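Local coordinates for uncharacterized protein (Shigella flexneri 5a str. M90T, PDB 5EUR) that is of unknown function; it is a small, mostly helical protein with a three-stranded antiparallel sheet, and it assembles with further copies of itself, at residues 54-59 and 86-91; 10-15 and 60-65; 3-8 and 47-52. All coordinates share one frame; numbering follows the deposited sequence.

Contact 1. Residues 54-59 and 86-91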
ATOM      1  N   LEU A  54      -7.972   7.118  12.075  1.00 14.30           N
ATOM      2  CA  LEU A  54      -7.029   7.474  13.134  1.00 14.88           C
ATOM      3  C   LEU A  54      -7.447   6.897  14.480  1.00 16.61           C
ATOM      4  O   LEU A  54      -6.587   6.609  15.316  1.00 15.68           O
ATOM      5  CB  LEU A  54      -6.846   8.990  13.192  1.00 13.51           C
ATOM      6  CG  LEU A  54      -6.009   9.500  12.000  1.00 12.21           C
ATOM      7  CD1 LEU A  54      -5.962  11.016  11.950  1.00 16.00           C
ATOM      8  CD2 LEU A  54      -4.584   8.932  12.073  1.00 12.94           C
ATOM      9  N   ASN A  55      -8.744   6.710  14.712  1.00 13.99           N
ATOM     10  CA  ASN A  55      -9.138   5.988  15.916  1.00 16.03           C
ATOM     11  C   ASN A  55      -8.619   4.553  15.881  1.00 16.32           C
ATOM     12  O   ASN A  55      -8.160   4.034  16.900  1.00 16.86           O
ATOM     13  CB  ASN A  55     -10.655   6.033  16.099  1.00 16.52           C
ATOM     14  CG  ASN A  55     -11.127   7.327  16.756  1.00 19.85           C
ATOM     15  OD1 ASN A  55     -10.439   7.901  17.610  1.00 21.66           O
ATOM     16  ND2 ASN A  55     -12.318   7.770  16.387  1.00 27.81           N
ATOM     17  N   ASP A  56      -8.645   3.902  14.714  1.00 14.44           N
ATOM     18  CA  ASP A  56      -8.090   2.548  14.649  1.00 17.77           C
ATOM     19  C   ASP A  56      -6.567   2.541  14.784  1.00 15.56           C
ATOM     20  O   ASP A  56      -5.987   1.601  15.364  1.00 16.72           O
ATOM     21  CB  ASP A  56      -8.531   1.882  13.347  1.00 17.78           C
ATOM     22  CG  ASP A  56     -10.013   1.581  13.344  1.00 23.57           C
ATOM     23  OD1 ASP A  56     -10.632   1.570  14.447  1.00 23.24           O
ATOM     24  OD2 ASP A  56     -10.561   1.377  12.252  1.00 20.36           O
ATOM     25  N   ILE A  57      -5.904   3.570  14.246  1.00 15.79           N
ATOM     26  CA  ILE A  57      -4.461   3.708  14.421  1.00 15.22           C
ATOM     27  C   ILE A  57      -4.124   3.848  15.904  1.00 14.64           C
ATOM     28  O   ILE A  57      -3.244   3.156  16.427  1.00 15.59           O
ATOM     29  CB  ILE A  57      -3.945   4.906  13.600  1.00 14.67           C
ATOM     30  CG1 ILE A  57      -4.125   4.643  12.101  1.00 17.00           C
ATOM     31  CG2 ILE A  57      -2.502   5.239  13.949  1.00 15.89           C
ATOM     32  CD1 ILE A  57      -3.492   3.338  11.623  1.00 18.02           C
ATOM     33  N   HIS A  58      -4.845   4.729  16.601  1.00 14.82           N
ATOM     34  CA  HIS A  58      -4.634   4.942  18.031  1.00 16.27           C
ATOM     35  C   HIS A  58      -4.909   3.669  18.817  1.00 16.41           C
ATOM     36  O   HIS A  58      -4.121   3.285  19.694  1.00 16.01           O
ATOM     37  CB  HIS A  58      -5.551   6.075  18.499  1.00 14.12           C
ATOM     38  CG  HIS A  58      -5.319   6.517  19.914  1.00 16.68           C
ATOM     39  ND1 HIS A  58      -4.216   7.250  20.297  1.00 16.20           N
ATOM     40  CD2 HIS A  58      -6.084   6.372  21.023  1.00 17.29           C
ATOM     41  CE1 HIS A  58      -4.304   7.527  21.591  1.00 17.37           C
ATOM     42  NE2 HIS A  58      -5.420   6.993  22.056  1.00 17.10           N
ATOM     43  N   ALA A  59      -6.009   2.991  18.493  1.00 14.59           N
ATOM     44  CA  ALA A  59      -6.390   1.772  19.202  1.00 17.42           C
ATOM     45  C   ALA A  59      -5.346   0.676  19.061  1.00 18.08           C
ATOM     46  O   ALA A  59      -5.216  -0.175  19.954  1.00 19.02           O
ATOM     47  CB  ALA A  59      -7.736   1.271  18.688  1.00 19.78           C
ATOM     48  N   GLU A  86      -9.154   4.943  22.926  1.00 16.34           N
ATOM     49  CA  GLU A  86      -8.184   4.936  24.019  1.00 19.45           C
ATOM     50  C   GLU A  86      -8.322   3.684  24.884  1.00 21.64           C
ATOM     51  O   GLU A  86      -7.319   3.100  25.303  1.00 21.15           O
ATOM     52  CB  GLU A  86      -8.340   6.204  24.864  1.00 18.59           C
ATOM     53  CG  GLU A  86      -7.433   6.252  26.089  1.00 20.68           C
ATOM     54  CD  GLU A  86      -5.953   6.463  25.771  1.00 26.37           C
ATOM     55  OE1 GLU A  86      -5.622   6.920  24.656  1.00 23.92           O
ATOM     56  OE2 GLU A  86      -5.106   6.174  26.652  1.00 25.36           O
ATOM     57  N   ARG A  87      -9.553   3.246  25.153  1.00 20.84           N
ATOM     58  CA  ARG A  87      -9.748   2.001  25.894  1.00 20.59           C
ATOM     59  C   ARG A  87      -9.109   0.828  25.168  1.00 25.50           C
ATOM     60  O   ARG A  87      -8.409   0.003  25.778  1.00 24.12           O
ATOM     61  CB  ARG A  87     -11.239   1.742  26.093  1.00 24.14           C
ATOM     62  CG  ARG A  87     -11.850   2.578  27.191  1.00 25.10           C
ATOM     63  CD  ARG A  87     -13.358   2.435  27.225  1.00 32.50           C
ATOM     64  NE  ARG A  87     -13.793   1.086  27.583  1.00 33.79           N
ATOM     65  CZ  ARG A  87     -14.048   0.682  28.827  1.00 36.02           C
ATOM     66  NH1 ARG A  87     -13.900   1.518  29.843  1.00 35.62           N
ATOM     67  NH2 ARG A  87     -14.451  -0.560  29.056  1.00 36.25           N
ATOM     68  N   ARG A  88      -9.336   0.746  23.848  1.00 23.74           N
ATOM     69  CA  ARG A  88      -8.720  -0.320  23.059  1.00 23.41           C
ATOM     70  C   ARG A  88      -7.194  -0.222  23.095  1.00 22.25           C
ATOM     71  O   ARG A  88      -6.502  -1.242  23.203  1.00 22.58           O
ATOM     72  CB  ARG A  88      -9.263  -0.244  21.627  1.00 22.87           C
ATOM     73  CG  ARG A  88     -10.782  -0.499  21.556  1.00 27.22           C
ATOM     74  CD  ARG A  88     -11.391  -0.341  20.155  1.00 28.67           C
ATOM     75  NE  ARG A  88     -10.655  -0.988  19.078  1.00 34.53           N
ATOM     76  CZ  ARG A  88     -10.508  -0.469  17.861  1.00 32.41           C
ATOM     77  NH1 ARG A  88     -11.039   0.714  17.564  1.00 31.06           N
ATOM     78  NH2 ARG A  88      -9.825  -1.133  16.941  1.00 33.45           N
ATOM     79  N   ARG A  89      -6.659   1.006  23.053  1.00 19.26           N
ATOM     80  CA  ARG A  89      -5.217   1.215  23.113  1.00 18.46           C
ATOM     81  C   ARG A  89      -4.641   0.727  24.434  1.00 22.28           C
ATOM     82  O   ARG A  89      -3.596   0.070  24.452  1.00 22.20           O
ATOM     83  CB  ARG A  89      -4.892   2.696  22.912  1.00 18.36           C
ATOM     84  CG  ARG A  89      -3.408   3.032  22.886  1.00 20.59           C
ATOM     85  CD  ARG A  89      -3.225   4.542  22.782  1.00 20.11           C
ATOM     86  NE  ARG A  89      -1.828   4.975  22.752  1.00 22.39           N
ATOM     87  CZ  ARG A  89      -1.086   5.064  21.645  1.00 23.90           C
ATOM     88  NH1 ARG A  89      -1.602   4.739  20.459  1.00 16.79           N
ATOM     89  NH2 ARG A  89       0.174   5.482  21.727  1.00 24.96           N
ATOM     90  N   LYS A  90      -5.304   1.040  25.551  1.00 21.31           N
ATOM     91  CA  LYS A  90      -4.806   0.573  26.843  1.00 24.17           C
ATOM     92  C   LYS A  90      -4.834  -0.947  26.913  1.00 25.03           C
ATOM     93  O   LYS A  90      -3.921  -1.569  27.481  1.00 27.48           O
ATOM     94  CB  LYS A  90      -5.626   1.186  27.980  1.00 25.55           C
ATOM     95  CG  LYS A  90      -5.323   2.659  28.246  1.00 28.72           C
ATOM     96  CD  LYS A  90      -6.162   3.194  29.401  1.00 31.81           C
ATOM     97  CE  LYS A  90      -5.640   4.532  29.896  1.00 29.61           C
ATOM     98  NZ  LYS A  90      -6.206   5.685  29.143  1.00 28.41           N
ATOM     99  N   GLU A  91      -5.858  -1.572  26.323  1.00 23.01           N
ATOM    100  CA  GLU A  91      -5.872  -3.032  26.265  1.00 28.82           C
ATOM    101  C   GLU A  91      -4.700  -3.559  25.441  1.00 30.16           C
ATOM    102  O   GLU A  91      -4.064  -4.556  25.811  1.00 31.94           O
ATOM    103  CB  GLU A  91      -7.197  -3.527  25.691  1.00 32.30           C
ATOM    104  CG  GLU A  91      -8.409  -3.243  26.561  1.00 35.92           C
ATOM    105  CD  GLU A  91      -9.718  -3.505  25.835  1.00 41.06           C
ATOM    106  OE1 GLU A  91      -9.678  -3.951  24.668  1.00 41.21           O
ATOM    107  OE2 GLU A  91     -10.788  -3.266  26.433  1.00 46.70           O
TER
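Arg89 lays its side chain across one face of the His58 ring: CD sits 3.5 Å from the ring centroid in a CH-pi contact, and the guanidinium beyond it stacks on the imidazole with the two planes only 13° apart. The chain is extended from CG to NE, which lays the guanidinium over the ring and brings NH1 to the carbonyl of the same histidine. There Arg89 NH1 donates to His58 O at 3.0 Å, in the carbonyl plane and on a lone pair; the same nitrogen also bonds Leu62 O, so it grips one carbonyl in the last turn of helix 47-59 and one in the loop just after it.

The His58 ring is held at its edge as well. Its NE2 donates to Glu86 OE1 over 2.6 Å, a His-carboxylate hydrogen bond, while Lys90 NZ bridges to OE2 of the same glutamate. The two oxygens of Glu86 are thereby held by two different basic groups. These side chains join two helices running nearly parallel, with local axes 8.1 Å apart at an angle of 26°.

Further round, Ala59 CB presses 3.4 Å from Arg88 CZ, over the centre of the guanidinium. The edge of that guanidinium faces Asp56 OD1, which Arg88 NH1 reaches at 3.3 Å in a long but straight salt bridge; OD2 of the aspartate accepts from Leu8 N.

Contact 2. Residues 10-15 and 60-65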
ATOM      1  N   ILE A  10      -5.361  -4.374  13.070  1.00 26.17           N
ATOM      2  CA  ILE A  10      -3.941  -4.069  13.216  1.00 16.58           C
ATOM      3  C   ILE A  10      -3.438  -4.613  14.547  1.00 20.35           C
ATOM      4  O   ILE A  10      -3.965  -4.260  15.610  1.00 21.00           O
ATOM      5  CB  ILE A  10      -3.652  -2.558  13.155  1.00 15.75           C
ATOM      6  CG1 ILE A  10      -4.214  -1.912  11.891  1.00 17.73           C
ATOM      7  CG2 ILE A  10      -2.161  -2.314  13.224  1.00 15.33           C
ATOM      8  CD1 ILE A  10      -4.235  -0.381  12.014  1.00 15.00           C
ATOM      9  N   ALA A  11      -2.376  -5.405  14.493  1.00 17.94           N
ATOM     10  CA  ALA A  11      -1.676  -5.842  15.692  1.00 17.05           C
ATOM     11  C   ALA A  11      -0.215  -5.462  15.564  1.00 21.15           C
ATOM     12  O   ALA A  11       0.405  -5.725  14.531  1.00 20.10           O
ATOM     13  CB  ALA A  11      -1.816  -7.350  15.902  1.00 20.48           C
ATOM     14  N   LEU A  12       0.331  -4.855  16.612  1.00 20.83           N
ATOM     15  CA  LEU A  12       1.735  -4.481  16.646  1.00 19.14           C
ATOM     16  C   LEU A  12       2.544  -5.624  17.249  1.00 20.34           C
ATOM     17  O   LEU A  12       2.143  -6.220  18.253  1.00 22.43           O
ATOM     18  CB  LEU A  12       1.900  -3.194  17.462  1.00 20.93           C
ATOM     19  CG  LEU A  12       3.238  -2.470  17.585  1.00 22.69           C
ATOM     20  CD1 LEU A  12       3.788  -2.120  16.218  1.00 19.01           C
ATOM     21  CD2 LEU A  12       3.053  -1.194  18.392  1.00 22.24           C
ATOM     22  N   SER A  13       3.668  -5.944  16.618  1.00 19.87           N
ATOM     23  CA  SER A  13       4.517  -7.035  17.076  1.00 23.17           C
ATOM     24  C   SER A  13       5.138  -6.699  18.430  1.00 23.06           C
ATOM     25  O   SER A  13       5.250  -5.536  18.821  1.00 22.18           O
ATOM     26  CB  SER A  13       5.625  -7.321  16.057  1.00 22.25           C
ATOM     27  OG  SER A  13       6.613  -6.294  16.037  1.00 19.14           O
ATOM     28  N   ALA A  14       5.572  -7.744  19.141  1.00 25.65           N
ATOM     29  CA  ALA A  14       6.154  -7.537  20.464  1.00 25.62           C
ATOM     30  C   ALA A  14       7.392  -6.648  20.394  1.00 24.05           C
ATOM     31  O   ALA A  14       7.572  -5.759  21.233  1.00 29.07           O
ATOM     32  CB  ALA A  14       6.487  -8.885  21.102  1.00 29.25           C
ATOM     33  N   ASP A  15       8.243  -6.852  19.390  1.00 25.45           N
ATOM     34  CA  ASP A  15       9.408  -5.984  19.250  1.00 23.78           C
ATOM     35  C   ASP A  15       9.091  -4.680  18.534  1.00 25.63           C
ATOM     36  O   ASP A  15      10.001  -3.871  18.326  1.00 27.13           O
ATOM     37  CB  ASP A  15      10.556  -6.725  18.548  1.00 25.66           C
ATOM     38  CG  ASP A  15      10.230  -7.135  17.120  1.00 31.37           C
ATOM     39  OD1 ASP A  15       9.253  -6.627  16.528  1.00 26.71           O
ATOM     40  OD2 ASP A  15      10.971  -7.982  16.582  1.00 34.32           O
ATOM     41  N   ALA A  60      -4.616   0.654  17.941  1.00 15.65           N
ATOM     42  CA  ALA A  60      -3.604  -0.369  17.730  1.00 18.45           C
ATOM     43  C   ALA A  60      -2.292  -0.084  18.451  1.00 19.03           C
ATOM     44  O   ALA A  60      -1.377  -0.912  18.386  1.00 22.63           O
ATOM     45  CB  ALA A  60      -3.349  -0.533  16.229  1.00 19.33           C
ATOM     46  N   GLY A  61      -2.160   1.056  19.116  1.00 17.00           N
ATOM     47  CA  GLY A  61      -0.908   1.400  19.751  1.00 19.76           C
ATOM     48  C   GLY A  61       0.036   2.215  18.903  1.00 19.78           C
ATOM     49  O   GLY A  61       1.183   2.438  19.315  1.00 19.51           O
ATOM     50  N   LEU A  62      -0.411   2.674  17.741  1.00 17.55           N
ATOM     51  CA  LEU A  62       0.395   3.485  16.845  1.00 15.42           C
ATOM     52  C   LEU A  62       0.132   4.966  17.100  1.00 13.57           C
ATOM     53  O   LEU A  62      -0.790   5.343  17.826  1.00 16.23           O
ATOM     54  CB  LEU A  62       0.093   3.120  15.394  1.00 13.84           C
ATOM     55  CG  LEU A  62       0.349   1.649  15.061  1.00 16.84           C
ATOM     56  CD1 LEU A  62      -0.163   1.305  13.650  1.00 17.76           C
ATOM     57  CD2 LEU A  62       1.820   1.342  15.185  1.00 20.74           C
ATOM     58  N   ASP A  63       0.954   5.823  16.483  1.00 14.17           N
ATOM     59  CA  ASP A  63       0.882   7.260  16.754  1.00 16.03           C
ATOM     60  C   ASP A  63      -0.101   7.918  15.795  1.00 15.32           C
ATOM     61  O   ASP A  63       0.240   8.213  14.646  1.00 16.74           O
ATOM     62  CB  ASP A  63       2.260   7.892  16.642  1.00 15.67           C
ATOM     63  CG  ASP A  63       2.286   9.320  17.133  1.00 19.22           C
ATOM     64  OD1 ASP A  63       1.198   9.908  17.364  1.00 18.35           O
ATOM     65  OD2 ASP A  63       3.408   9.849  17.289  1.00 22.81           O
ATOM     66  N   ALA A  64      -1.309   8.206  16.289  1.00 13.89           N
ATOM     67  CA  ALA A  64      -2.325   8.855  15.471  1.00 13.58           C
ATOM     68  C   ALA A  64      -2.103  10.354  15.348  1.00 13.98           C
ATOM     69  O   ALA A  64      -2.847  11.021  14.617  1.00 16.02           O
ATOM     70  CB  ALA A  64      -3.726   8.570  16.026  1.00 16.47           C
ATOM     71  N   GLY A  65      -1.087  10.891  16.013  1.00 14.42           N
ATOM     72  CA  GLY A  65      -0.798  12.303  15.917  1.00 15.27           C
ATOM     73  C   GLY A  65       0.184  12.707  14.841  1.00 19.08           C
ATOM     74  O   GLY A  65       0.488  13.897  14.710  1.00 18.04           O
TER
HETATM   75  O   HOH W   1      -1.366  -3.570  18.624  1.00 23.74           O
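Ile10 and Ala60 meet methyl to methyl, with Ile10 CG2 and Ala60 CB 3.7 Å apart, and Ile10 CB lies no farther from that same alanine methyl. This pair is the tight part of the contact. CG2 is the branch of the isoleucine anti to the backbone N (chi1 -54°, measured to CG1), and it faces both Ala60 and Leu62.

From there the packing eases through Leu62, whose two methyls divide their work: Leu62 CD1 lies 4.2 Å from Ile10 CG2, while Leu62 CD2 approaches Leu12 CD1 at 4.1 Å. Leu62 thus spans two alternate residues of strand 10-12, both of which direct their side chains to the same side, as alternation along a beta strand requires. On the Leu12 side the contact is equally slack. Leu12 CD2 comes no nearer than 4.2 Å to Gly61 O, and the two backbones exchange no direct hydrogen bond. A water joins them instead: it accepts from Leu12 N at 2.9 Å and donates to Ala60 O at 2.7 Å, so a strand amide and a carbonyl at the helix end are both satisfied through solvent. The carbonyl belongs to the close of helix 47-59, where Gly61, with its positive phi of 92°, completes a Schellman motif and turns the chain out of the helix.

Strand 10-12 is an outermost strand within this chain, paired through Ala11 with Leu20 on its neighbour, strand 18-21. Ile57 of helix 47-59 and Phe31 of helix 28-43 each touch both Ile10 and Leu62, placing the contact where the sheet meets these two helices.

Contact 3. Residues 3-8 and 47-52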
ATOM      1  N   ILE A   3     -14.914   6.623   0.408  1.00 16.00           N
ATOM      2  CA  ILE A   3     -15.539   5.443   0.985  1.00 16.67           C
ATOM      3  C   ILE A   3     -14.752   5.051   2.227  1.00 17.69           C
ATOM      4  O   ILE A   3     -13.532   5.254   2.307  1.00 16.54           O
ATOM      5  CB  ILE A   3     -15.635   4.284  -0.026  1.00 16.93           C
ATOM      6  CG1 ILE A   3     -14.255   3.829  -0.500  1.00 14.59           C
ATOM      7  CG2 ILE A   3     -16.515   4.673  -1.225  1.00 16.86           C
ATOM      8  CD1 ILE A   3     -14.298   2.511  -1.268  1.00 17.32           C
ATOM      9  N   SER A   4     -15.466   4.547   3.229  1.00 18.74           N
ATOM     10  CA  SER A   4     -14.815   4.224   4.485  1.00 18.09           C
ATOM     11  C   SER A   4     -14.142   2.854   4.426  1.00 17.76           C
ATOM     12  O   SER A   4     -14.462   1.989   3.600  1.00 19.86           O
ATOM     13  CB  SER A   4     -15.812   4.284   5.645  1.00 22.74           C
ATOM     14  OG  SER A   4     -16.990   3.583   5.329  1.00 34.36           O
ATOM     15  N   TYR A   5     -13.200   2.669   5.339  1.00 14.88           N
ATOM     16  CA  TYR A   5     -12.575   1.382   5.581  1.00 16.05           C
ATOM     17  C   TYR A   5     -13.338   0.655   6.673  1.00 18.31           C
ATOM     18  O   TYR A   5     -13.964   1.276   7.536  1.00 20.69           O
ATOM     19  CB  TYR A   5     -11.117   1.566   6.025  1.00 15.34           C
ATOM     20  CG  TYR A   5     -10.270   2.252   4.991  1.00 14.04           C
ATOM     21  CD1 TYR A   5      -9.462   1.511   4.131  1.00 12.92           C
ATOM     22  CD2 TYR A   5     -10.276   3.639   4.859  1.00 14.02           C
ATOM     23  CE1 TYR A   5      -8.705   2.125   3.170  1.00 12.93           C
ATOM     24  CE2 TYR A   5      -9.522   4.257   3.897  1.00 13.79           C
ATOM     25  CZ  TYR A   5      -8.736   3.501   3.061  1.00 15.19           C
ATOM     26  OH  TYR A   5      -7.975   4.104   2.100  1.00 13.59           O
ATOM     27  N   ARG A   6     -13.290  -0.668   6.628  1.00 17.24           N
ATOM     28  CA  ARG A   6     -13.779  -1.421   7.764  1.00 18.81           C
ATOM     29  C   ARG A   6     -12.843  -1.176   8.953  1.00 19.58           C
ATOM     30  O   ARG A   6     -11.764  -0.591   8.817  1.00 19.73           O
ATOM     31  CB  ARG A   6     -13.886  -2.899   7.388  1.00 22.58           C
ATOM     32  CG  ARG A   6     -14.932  -3.087   6.283  1.00 26.85           C
ATOM     33  CD  ARG A   6     -15.259  -4.522   5.906  1.00 32.83           C
ATOM     34  NE  ARG A   6     -16.230  -4.500   4.810  1.00 33.88           N
ATOM     35  CZ  ARG A   6     -17.549  -4.452   4.948  1.00 36.56           C
ATOM     36  NH1 ARG A   6     -18.107  -4.485   6.154  1.00 36.68           N
ATOM     37  NH2 ARG A   6     -18.312  -4.407   3.864  1.00 35.06           N
ATOM     38  N   LYS A   7     -13.288  -1.572  10.144  1.00 20.27           N
ATOM     39  CA  LYS A   7     -12.437  -1.487  11.323  1.00 18.18           C
ATOM     40  C   LYS A   7     -11.088  -2.133  11.051  1.00 20.36           C
ATOM     41  O   LYS A   7     -11.023  -3.302  10.656  1.00 21.27           O
ATOM     42  CB  LYS A   7     -13.122  -2.171  12.509  1.00 20.74           C
ATOM     43  CG  LYS A   7     -12.247  -2.239  13.749  1.00 26.73           C
ATOM     44  CD  LYS A   7     -11.637  -3.641  13.851  1.00 30.77           C
ATOM     45  CE  LYS A   7     -10.597  -3.752  14.941  1.00 25.16           C
ATOM     46  NZ  LYS A   7      -9.946  -5.083  14.909  1.00 30.91           N
ATOM     47  N   LEU A   8     -10.014  -1.372  11.251  1.00 17.87           N
ATOM     48  CA  LEU A   8      -8.701  -1.840  10.831  1.00 18.55           C
ATOM     49  C   LEU A   8      -8.203  -2.907  11.789  1.00 22.49           C
ATOM     50  O   LEU A   8      -8.117  -2.679  13.000  1.00 25.00           O
ATOM     51  CB  LEU A   8      -7.706  -0.685  10.753  1.00 18.45           C
ATOM     52  CG  LEU A   8      -8.057   0.478   9.818  1.00 18.80           C
ATOM     53  CD1 LEU A   8      -6.945   1.519   9.869  1.00 21.54           C
ATOM     54  CD2 LEU A   8      -8.279  -0.009   8.382  1.00 22.13           C
ATOM     55  N   MET A  47     -13.558  14.224   6.815  1.00 19.21           N
ATOM     56  CA  MET A  47     -13.049  14.193   8.186  1.00 22.00           C
ATOM     57  C   MET A  47     -13.645  13.051   8.998  1.00 21.78           C
ATOM     58  O   MET A  47     -12.987  12.524   9.901  1.00 20.55           O
ATOM     59  CB  MET A  47     -13.349  15.550   8.834  1.00 25.54           C
ATOM     60  CG  MET A  47     -12.965  15.701  10.285  1.00 29.50           C
ATOM     61  SD  MET A  47     -13.443  17.360  10.842  1.00 41.45           S
ATOM     62  CE  MET A  47     -15.215  17.268  10.679  1.00 40.43           C
ATOM     63  N   ALA A  48     -14.886  12.654   8.709  1.00 19.27           N
ATOM     64  CA  ALA A  48     -15.468  11.514   9.409  1.00 22.11           C
ATOM     65  C   ALA A  48     -14.680  10.240   9.121  1.00 22.49           C
ATOM     66  O   ALA A  48     -14.385   9.450  10.033  1.00 20.80           O
ATOM     67  CB  ALA A  48     -16.934  11.350   9.011  1.00 25.34           C
ATOM     68  N   ASN A  49     -14.300  10.044   7.858  1.00 17.07           N
ATOM     69  CA  ASN A  49     -13.542   8.854   7.487  1.00 18.61           C
ATOM     70  C   ASN A  49     -12.142   8.897   8.079  1.00 17.53           C
ATOM     71  O   ASN A  49     -11.654   7.890   8.620  1.00 19.16           O
ATOM     72  CB  ASN A  49     -13.473   8.719   5.959  1.00 17.76           C
ATOM     73  CG  ASN A  49     -13.028   7.338   5.513  1.00 21.15           C
ATOM     74  OD1 ASN A  49     -12.858   6.430   6.328  1.00 26.25           O
ATOM     75  ND2 ASN A  49     -12.837   7.168   4.203  1.00 24.08           N
ATOM     76  N   SER A  50     -11.471  10.048   7.977  1.00 14.27           N
ATOM     77  CA  SER A  50     -10.116  10.110   8.523  1.00 16.20           C
ATOM     78  C   SER A  50     -10.136   9.957  10.041  1.00 17.44           C
ATOM     79  O   SER A  50      -9.219   9.362  10.619  1.00 14.71           O
ATOM     80  CB  SER A  50      -9.396  11.396   8.093  1.00 16.57           C
ATOM     81  OG  SER A  50     -10.065  12.592   8.468  1.00 16.58           O
ATOM     82  N   ASN A  51     -11.188  10.448  10.698  1.00 16.38           N
ATOM     83  CA  ASN A  51     -11.300  10.226  12.135  1.00 17.75           C
ATOM     84  C   ASN A  51     -11.417   8.748  12.454  1.00 18.84           C
ATOM     85  O   ASN A  51     -10.790   8.275  13.409  1.00 18.53           O
ATOM     86  CB  ASN A  51     -12.497  10.983  12.710  1.00 20.61           C
ATOM     87  CG  ASN A  51     -12.236  12.461  12.858  1.00 21.40           C
ATOM     88  OD1 ASN A  51     -11.093  12.916  12.851  1.00 23.30           O
ATOM     89  ND2 ASN A  51     -13.311  13.232  12.994  1.00 27.64           N
ATOM     90  N   ARG A  52     -12.221   8.001  11.674  1.00 16.27           N
ATOM     91  CA  ARG A  52     -12.310   6.553  11.877  1.00 18.08           C
ATOM     92  C   ARG A  52     -10.943   5.885  11.741  1.00 16.05           C
ATOM     93  O   ARG A  52     -10.528   5.079  12.594  1.00 17.31           O
ATOM     94  CB  ARG A  52     -13.290   5.932  10.874  1.00 19.70           C
ATOM     95  CG  ARG A  52     -14.768   6.098  11.198  1.00 28.37           C
ATOM     96  CD  ARG A  52     -15.636   5.449  10.096  1.00 30.04           C
ATOM     97  NE  ARG A  52     -15.256   4.055   9.844  1.00 40.27           N
ATOM     98  CZ  ARG A  52     -15.824   2.994  10.413  1.00 39.69           C
ATOM     99  NH1 ARG A  52     -16.823   3.146  11.269  1.00 35.21           N
ATOM    100  NH2 ARG A  52     -15.397   1.771  10.118  1.00 34.71           N
TER
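Asn49 turns its amide toward the backbone of Ile3 and Ser4, and one turn farther along the same helix Arg52 reaches the backbone of Tyr5. An extended N-terminal segment, leading into strand 10-12, is in this way fastened along the first turns of helix 47-59 by side chains of the helix, which bond to main-chain carbonyls of the segment.

In the first shell, Asn49 ND2 approaches Ile3 O at 2.8 Å, but the angle at the hydrogen is only 124° and the bond is weak; ND2 has a further partner in Ser2 OG. CG anti to the backbone N (chi1 -165°) carries the amide across to the segment, where Asn49 OD1 lies 3.5 Å from Ser4 CA. Asn49 OD1, like Tyr5 N 3.9 Å away, is buried here without a hydrogen-bonding partner. It also lies near the plane of the Tyr5 ring, at its edge. The bend of Arg52 at chi3 turns its guanidinium to the next carbonyl: Arg52 NH2 donates to Tyr5 O at 3.0 Å, lying in the carbonyl plane, while the oxygen sits 20° out of the guanidinium plane.

Outward from this layer, Tyr5 packs on Met39 and Ser42 of helix 28-43. The segment lies between its own helix and a neighbouring chain: Ile3 N bonds Asn41 OD1 of the second subunit, and Tyr5 OH is hydrogen-bonded to Thr38 OG1 of that same subunit.

Overall arrangement
Helix 47-59 carries contacts 3 and 1, and the loop that follows it enters contact 2. Its first turns belong to contact 3, its C-terminal part to contact 1. Contacts 1 and 2 have centres about 9 Å apart and touch through Arg89 and Leu62; contacts 1 and 3 are about 14 Å apart, centre to centre, and touch around Asp56, while the centres of contacts 2 and 3 are about 17 Å apart. Along the chain contact 3 closes before contact 1 opens, whereas contact 2 crosses both. Residues 3-15 therefore run from the helix start to the loop beyond its end, helix 79-99 packs near that end, and contacts 2 and 3 both border the second subunit.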